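Phosphoglycerol transferase GacH (Streptococcus pyogenes MGAS5005, PDB 6DGM) probably transfers glycerol phosphate onto the rhamnose polysaccharide of the streptococcal cell wall, here through its extracellular sulfatase-like catalytic domain with bound manganese. Local coordinates at residues A[3-14]-A[360-371]. Residues are numbered along the deposited sequence; the frame is centred on the assembly and turned at random.
Sequences MEKPTNYSQETI and NIQYDVTIGKGY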
ATOM      1  N   MET A   3      14.078 -16.687   3.246  1.00 21.35           N
ATOM      2  CA  MET A   3      13.265 -16.723   4.447  1.00 19.95           C
ATOM      3  C   MET A   3      13.700 -17.902   5.301  1.00 20.38           C
ATOM      4  O   MET A   3      14.028 -18.962   4.770  1.00 21.72           O
ATOM      5  CB  MET A   3      11.785 -16.885   4.084  1.00 19.17           C
ATOM      6  CG  MET A   3      10.899 -16.785   5.287  1.00 20.00           C
ATOM      7  SD  MET A   3       9.162 -16.963   4.834  1.00 19.93           S
ATOM      8  CE  MET A   3       8.441 -16.868   6.474  1.00 21.05           C
ATOM      9  N   GLU A   4      13.725 -17.691   6.614  1.00 20.56           N
ATOM     10  CA  GLU A   4      13.976 -18.775   7.552  1.00 23.51           C
ATOM     11  C   GLU A   4      12.796 -19.733   7.584  1.00 22.65           C
ATOM     12  O   GLU A   4      11.636 -19.313   7.609  1.00 22.83           O
ATOM     13  CB  GLU A   4      14.175 -18.188   8.947  1.00 29.68           C
ATOM     14  CG  GLU A   4      14.500 -19.212  10.018  1.00 39.41           C
ATOM     15  CD  GLU A   4      14.785 -18.568  11.370  1.00 48.37           C
ATOM     16  OE1 GLU A   4      14.293 -17.449  11.621  1.00 50.59           O
ATOM     17  OE2 GLU A   4      15.512 -19.177  12.181  1.00 52.07           O
ATOM     18  N   LYS A   5      13.099 -21.030   7.587  1.00 21.71           N
ATOM     19  CA  LYS A   5      12.055 -22.049   7.684  1.00 21.95           C
ATOM     20  C   LYS A   5      11.554 -22.092   9.121  1.00 22.60           C
ATOM     21  O   LYS A   5      12.362 -22.300  10.032  1.00 23.69           O
ATOM     22  CB  LYS A   5      12.611 -23.420   7.295  1.00 24.55           C
ATOM     23  CG  LYS A   5      11.627 -24.574   7.497  1.00 27.40           C
ATOM     24  CD  LYS A   5      12.316 -25.929   7.523  1.00 33.56           C
ATOM     25  CE  LYS A   5      12.713 -26.401   6.145  1.00 42.51           C
ATOM     26  NZ  LYS A   5      13.388 -27.748   6.217  1.00 51.34           N
ATOM     27  N   PRO A   6      10.255 -21.916   9.376  1.00 23.31           N
ATOM     28  CA  PRO A   6       9.758 -22.074  10.746  1.00 23.57           C
ATOM     29  C   PRO A   6      10.102 -23.456  11.291  1.00 24.07           C
ATOM     30  O   PRO A   6      10.076 -24.460  10.570  1.00 25.43           O
ATOM     31  CB  PRO A   6       8.243 -21.887  10.602  1.00 23.91           C
ATOM     32  CG  PRO A   6       8.090 -21.058   9.369  1.00 23.50           C
ATOM     33  CD  PRO A   6       9.178 -21.518   8.445  1.00 23.75           C
ATOM     34  N   THR A   7      10.424 -23.505  12.582  1.00 23.39           N
ATOM     35  CA  THR A   7      10.868 -24.761  13.165  1.00 28.37           C
ATOM     36  C   THR A   7       9.780 -25.829  13.119  1.00 28.26           C
ATOM     37  O   THR A   7      10.093 -27.020  13.094  1.00 30.74           O
ATOM     38  CB  THR A   7      11.367 -24.552  14.596  1.00 34.50           C
ATOM     39  OG1 THR A   7      10.333 -23.977  15.397  1.00 38.86           O
ATOM     40  CG2 THR A   7      12.576 -23.633  14.601  1.00 35.69           C
ATOM     41  N   ASN A   8       8.508 -25.430  13.083  1.00 27.50           N
ATOM     42  CA  ASN A   8       7.403 -26.380  13.040  1.00 28.49           C
ATOM     43  C   ASN A   8       6.800 -26.534  11.645  1.00 27.06           C
ATOM     44  O   ASN A   8       5.716 -27.114  11.508  1.00 27.57           O
ATOM     45  CB  ASN A   8       6.315 -25.971  14.038  1.00 29.60           C
ATOM     46  CG  ASN A   8       5.697 -24.623  13.713  1.00 28.13           C
ATOM     47  OD1 ASN A   8       6.300 -23.790  13.023  1.00 27.11           O
ATOM     48  ND2 ASN A   8       4.487 -24.400  14.211  1.00 28.01           N
ATOM     49  N   TYR A   9       7.483 -26.053  10.609  1.00 26.26           N
ATOM     50  CA  TYR A   9       6.985 -26.219   9.251  1.00 24.91           C
ATOM     51  C   TYR A   9       6.940 -27.688   8.863  1.00 25.76           C
ATOM     52  O   TYR A   9       7.914 -28.428   9.026  1.00 26.34           O
ATOM     53  CB  TYR A   9       7.875 -25.450   8.277  1.00 24.05           C
ATOM     54  CG  TYR A   9       7.417 -25.541   6.832  1.00 23.15           C
ATOM     55  CD1 TYR A   9       6.309 -24.832   6.391  1.00 21.32           C
ATOM     56  CD2 TYR A   9       8.103 -26.326   5.921  1.00 24.02           C
ATOM     57  CE1 TYR A   9       5.896 -24.914   5.075  1.00 21.07           C
ATOM     58  CE2 TYR A   9       7.712 -26.410   4.609  1.00 23.63           C
ATOM     59  CZ  TYR A   9       6.604 -25.703   4.182  1.00 22.89           C
ATOM     60  OH  TYR A   9       6.239 -25.783   2.857  1.00 24.38           O
ATOM     61  N   SER A  10       5.798 -28.097   8.311  1.00 25.78           N
ATOM     62  CA  SER A  10       5.536 -29.477   7.951  1.00 28.09           C
ATOM     63  C   SER A  10       4.169 -29.514   7.296  1.00 27.20           C
ATOM     64  O   SER A  10       3.375 -28.569   7.416  1.00 26.03           O
ATOM     65  CB  SER A  10       5.530 -30.398   9.173  1.00 29.99           C
ATOM     66  OG  SER A  10       4.369 -30.180   9.949  1.00 29.32           O
ATOM     67  N   GLN A  11       3.902 -30.626   6.607  1.00 28.32           N
ATOM     68  CA  GLN A  11       2.584 -30.843   6.018  1.00 29.09           C
ATOM     69  C   GLN A  11       1.494 -30.792   7.084  1.00 29.52           C
ATOM     70  O   GLN A  11       0.430 -30.198   6.864  1.00 30.09           O
ATOM     71  CB  GLN A  11       2.584 -32.191   5.284  1.00 34.82           C
ATOM     72  CG  GLN A  11       1.468 -32.359   4.271  1.00 41.94           C
ATOM     73  CD  GLN A  11       1.575 -33.651   3.467  1.00 50.72           C
ATOM     74  OE1 GLN A  11       2.648 -34.238   3.345  1.00 49.42           O
ATOM     75  NE2 GLN A  11       0.455 -34.097   2.917  1.00 57.88           N
ATOM     76  N   GLU A  12       1.744 -31.400   8.253  1.00 28.80           N
ATOM     77  CA  GLU A  12       0.730 -31.433   9.304  1.00 30.67           C
ATOM     78  C   GLU A  12       0.472 -30.043   9.871  1.00 28.89           C
ATOM     79  O   GLU A  12      -0.678 -29.678  10.149  1.00 29.73           O
ATOM     80  CB  GLU A  12       1.146 -32.419  10.403  1.00 35.22           C
ATOM     81  CG  GLU A  12       1.036 -33.878   9.989  1.00 45.58           C
ATOM     82  CD  GLU A  12       1.375 -34.847  11.120  1.00 60.44           C
ATOM     83  OE1 GLU A  12       1.864 -34.384  12.175  1.00 64.32           O
ATOM     84  OE2 GLU A  12       1.150 -36.073  10.954  1.00 66.25           O
ATOM     85  N   THR A  13       1.520 -29.243  10.047  1.00 27.00           N
ATOM     86  CA  THR A  13       1.307 -27.882  10.527  1.00 26.63           C
ATOM     87  C   THR A  13       0.495 -27.057   9.534  1.00 25.79           C
ATOM     88  O   THR A  13      -0.411 -26.316   9.930  1.00 26.64           O
ATOM     89  CB  THR A  13       2.658 -27.224  10.820  1.00 26.57           C
ATOM     90  OG1 THR A  13       3.240 -27.850  11.966  1.00 28.20           O
ATOM     91  CG2 THR A  13       2.501 -25.724  11.067  1.00 26.23           C
ATOM     92  N   ILE A  14       0.813 -27.156   8.246  1.00 25.13           N
ATOM     93  CA  ILE A  14       0.042 -26.425   7.240  1.00 23.80           C
ATOM     94  C   ILE A  14      -1.412 -26.889   7.248  1.00 25.04           C
ATOM     95  O   ILE A  14      -2.335 -26.074   7.144  1.00 25.50           O
ATOM     96  CB  ILE A  14       0.695 -26.567   5.850  1.00 24.11           C
ATOM     97  CG1 ILE A  14       2.012 -25.789   5.764  1.00 22.34           C
ATOM     98  CG2 ILE A  14      -0.273 -26.137   4.759  1.00 25.33           C
ATOM     99  CD1 ILE A  14       1.878 -24.299   5.883  1.00 22.76           C
ATOM    100  N   ASN A 360       4.482 -19.785   8.559  1.00 20.41           N
ATOM    101  CA  ASN A 360       4.373 -21.076   7.885  1.00 20.11           C
ATOM    102  C   ASN A 360       3.714 -20.932   6.518  1.00 19.62           C
ATOM    103  O   ASN A 360       4.170 -21.535   5.536  1.00 19.18           O
ATOM    104  CB  ASN A 360       3.648 -22.087   8.768  1.00 20.48           C
ATOM    105  CG  ASN A 360       4.588 -22.789   9.727  1.00 22.88           C
ATOM    106  OD1 ASN A 360       5.439 -23.571   9.307  1.00 24.16           O
ATOM    107  ND2 ASN A 360       4.469 -22.491  11.018  1.00 24.39           N
ATOM    108  N   ILE A 361       2.653 -20.122   6.424  1.00 19.22           N
ATOM    109  CA  ILE A 361       2.005 -19.874   5.135  1.00 19.06           C
ATOM    110  C   ILE A 361       2.960 -19.154   4.191  1.00 17.88           C
ATOM    111  O   ILE A 361       3.095 -19.502   3.008  1.00 17.67           O
ATOM    112  CB  ILE A 361       0.713 -19.061   5.346  1.00 20.74           C
ATOM    113  CG1 ILE A 361      -0.305 -19.863   6.170  1.00 21.88           C
ATOM    114  CG2 ILE A 361       0.130 -18.598   3.991  1.00 21.76           C
ATOM    115  CD1 ILE A 361      -0.751 -21.183   5.539  1.00 23.20           C
ATOM    116  N   GLN A 362       3.615 -18.117   4.706  1.00 17.71           N
ATOM    117  CA  GLN A 362       4.514 -17.285   3.911  1.00 17.71           C
ATOM    118  C   GLN A 362       5.688 -18.090   3.390  1.00 17.92           C
ATOM    119  O   GLN A 362       6.097 -17.932   2.229  1.00 17.40           O
ATOM    120  CB  GLN A 362       4.986 -16.152   4.821  1.00 17.57           C
ATOM    121  CG  GLN A 362       5.881 -15.102   4.182  1.00 17.70           C
ATOM    122  CD  GLN A 362       5.969 -13.843   5.028  1.00 18.13           C
ATOM    123  OE1 GLN A 362       5.337 -13.739   6.085  1.00 17.08           O
ATOM    124  NE2 GLN A 362       6.778 -12.888   4.579  1.00 19.22           N
ATOM    125  N   TYR A 363       6.246 -18.961   4.227  1.00 18.00           N
ATOM    126  CA  TYR A 363       7.302 -19.848   3.761  1.00 18.54           C
ATOM    127  C   TYR A 363       6.761 -20.816   2.721  1.00 19.33           C
ATOM    128  O   TYR A 363       7.369 -21.004   1.657  1.00 19.52           O
ATOM    129  CB  TYR A 363       7.905 -20.589   4.958  1.00 18.27           C
ATOM    130  CG  TYR A 363       9.090 -21.444   4.608  1.00 19.59           C
ATOM    131  CD1 TYR A 363      10.358 -20.899   4.506  1.00 20.13           C
ATOM    132  CD2 TYR A 363       8.942 -22.806   4.369  1.00 20.49           C
ATOM    133  CE1 TYR A 363      11.440 -21.676   4.184  1.00 21.38           C
ATOM    134  CE2 TYR A 363      10.016 -23.585   4.041  1.00 21.85           C
ATOM    135  CZ  TYR A 363      11.255 -23.027   3.950  1.00 22.56           C
ATOM    136  OH  TYR A 363      12.320 -23.827   3.618  1.00 24.65           O
ATOM    137  N   ASP A 364       5.586 -21.394   2.982  1.00 19.50           N
ATOM    138  CA  ASP A 364       5.068 -22.423   2.095  1.00 20.40           C
ATOM    139  C   ASP A 364       4.917 -21.911   0.670  1.00 19.93           C
ATOM    140  O   ASP A 364       5.186 -22.645  -0.291  1.00 20.13           O
ATOM    141  CB  ASP A 364       3.719 -22.932   2.591  1.00 21.83           C
ATOM    142  CG  ASP A 364       3.262 -24.148   1.829  1.00 23.11           C
ATOM    143  OD1 ASP A 364       3.927 -25.195   2.009  1.00 22.71           O
ATOM    144  OD2 ASP A 364       2.277 -24.058   1.047  1.00 23.43           O
ATOM    145  N   VAL A 365       4.456 -20.663   0.512  1.00 19.68           N
ATOM    146  CA  VAL A 365       4.159 -20.123  -0.805  1.00 19.10           C
ATOM    147  C   VAL A 365       5.352 -19.436  -1.465  1.00 20.14           C
ATOM    148  O   VAL A 365       5.244 -19.036  -2.634  1.00 20.81           O
ATOM    149  CB  VAL A 365       2.977 -19.128  -0.751  1.00 18.64           C
ATOM    150  CG1 VAL A 365       1.751 -19.762  -0.094  1.00 20.19           C
ATOM    151  CG2 VAL A 365       3.359 -17.835  -0.034  1.00 17.85           C
ATOM    152  N   THR A 366       6.481 -19.300  -0.773  1.00 20.34           N
ATOM    153  CA  THR A 366       7.641 -18.654  -1.382  1.00 20.25           C
ATOM    154  C   THR A 366       8.699 -19.699  -1.706  1.00 22.33           C
ATOM    155  O   THR A 366       8.771 -20.189  -2.839  1.00 25.29           O
ATOM    156  CB  THR A 366       8.177 -17.507  -0.517  1.00 19.05           C
ATOM    157  OG1 THR A 366       8.426 -17.952   0.815  1.00 18.82           O
ATOM    158  CG2 THR A 366       7.181 -16.348  -0.474  1.00 17.48           C
ATOM    159  N   ILE A 367       9.506 -20.081  -0.726  1.00 20.72           N
ATOM    160  CA  ILE A 367      10.583 -21.025  -0.980  1.00 22.01           C
ATOM    161  C   ILE A 367      10.327 -22.394  -0.375  1.00 23.01           C
ATOM    162  O   ILE A 367      11.199 -23.276  -0.470  1.00 24.02           O
ATOM    163  CB  ILE A 367      11.943 -20.433  -0.555  1.00 24.74           C
ATOM    164  CG1 ILE A 367      11.959 -20.173   0.946  1.00 26.37           C
ATOM    165  CG2 ILE A 367      12.188 -19.115  -1.333  1.00 24.88           C
ATOM    166  CD1 ILE A 367      13.347 -19.915   1.491  1.00 28.57           C
ATOM    167  N   GLY A 368       9.150 -22.617   0.201  1.00 22.87           N
ATOM    168  CA  GLY A 368       8.803 -23.899   0.782  1.00 25.23           C
ATOM    169  C   GLY A 368       8.252 -24.897  -0.220  1.00 26.85           C
ATOM    170  O   GLY A 368       8.459 -24.800  -1.431  1.00 27.18           O
ATOM    171  N   LYS A 369       7.499 -25.860   0.312  1.00 27.96           N
ATOM    172  CA  LYS A 369       7.114 -27.074  -0.396  1.00 26.68           C
ATOM    173  C   LYS A 369       5.776 -26.981  -1.119  1.00 26.23           C
ATOM    174  O   LYS A 369       5.418 -27.914  -1.854  1.00 26.84           O
ATOM    175  CB  LYS A 369       7.021 -28.225   0.616  1.00 29.05           C
ATOM    176  CG  LYS A 369       8.308 -28.526   1.364  1.00 33.67           C
ATOM    177  CD  LYS A 369       9.315 -29.202   0.464  1.00 39.64           C
ATOM    178  CE  LYS A 369      10.481 -29.743   1.269  1.00 43.81           C
ATOM    179  NZ  LYS A 369      11.406 -30.499   0.392  1.00 48.04           N
ATOM    180  N   GLY A 370       5.017 -25.908  -0.927  1.00 24.49           N
ATOM    181  CA  GLY A 370       3.711 -25.819  -1.562  1.00 25.18           C
ATOM    182  C   GLY A 370       2.717 -26.811  -1.003  1.00 25.52           C
ATOM    183  O   GLY A 370       1.905 -27.364  -1.758  1.00 27.16           O
ATOM    184  N   TYR A 371       2.769 -27.062   0.307  1.00 23.99           N
ATOM    185  CA  TYR A 371       1.799 -27.941   0.938  1.00 24.73           C
ATOM    186  C   TYR A 371       0.379 -27.411   0.791  1.00 25.73           C
ATOM    187  O   TYR A 371      -0.578 -28.192   0.820  1.00 27.55           O
ATOM    188  CB  TYR A 371       2.134 -28.108   2.421  1.00 24.47           C
ATOM    189  CG  TYR A 371       3.393 -28.887   2.695  1.00 26.37           C
ATOM    190  CD1 TYR A 371       3.647 -30.087   2.041  1.00 31.14           C
ATOM    191  CD2 TYR A 371       4.325 -28.438   3.626  1.00 24.78           C
ATOM    192  CE1 TYR A 371       4.798 -30.817   2.297  1.00 33.48           C
ATOM    193  CE2 TYR A 371       5.479 -29.165   3.889  1.00 27.34           C
ATOM    194  CZ  TYR A 371       5.709 -30.354   3.217  1.00 31.42           C
ATOM    195  OH  TYR A 371       6.846 -31.097   3.453  1.00 32.95           O
TER
HETATM  196  O   HOH W   1       5.985 -32.606   6.340  1.00 38.46           O
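Residues 3-14 run as a loop, with a type I beta turn at P6-Y9, over the last turns of helix 349-365 and then enter helix 11-29; the CA atoms come to 5.9 Å at Y9-N360 and again at Q11-Y371. With CG anti to the backbone N (chi1 -179°), the Y9 ring reaches in among residues 360-371. Its OH donates to D364 OD1 at 2.5 Å, on the anti lone pair, and accepts from K369 N at 2.8 Å; the syn lone pair of the same D364 OD1 takes Y371 N. Y363 turns its edge to the face of Y9 in a T-shaped pair (planes 74° apart); Y9 also meets Y371 obliquely, and the three rings form an aromatic cluster. The contact joins the N- and C-terminal ends of this sulfatase-family fragment of GacH, away from the manganese site. K5 CA lies over the Y363 face, 3.9 Å from the centroid, and M3 SD sits at that ring's edge, 5.4 Å from the centroid, in a Met-aromatic contact. Q11 CB makes a CH-pi contact over the face of Y371, 4.0 Å from its centroid. The N360 amide, nearly coplanar with the Y9 ring, donates from ND2 to N8 OD1 at 3.0 Å and 179°, in its own plane but above the acceptor's; N8 ND2 hydrogen-bonds to N356 OD1.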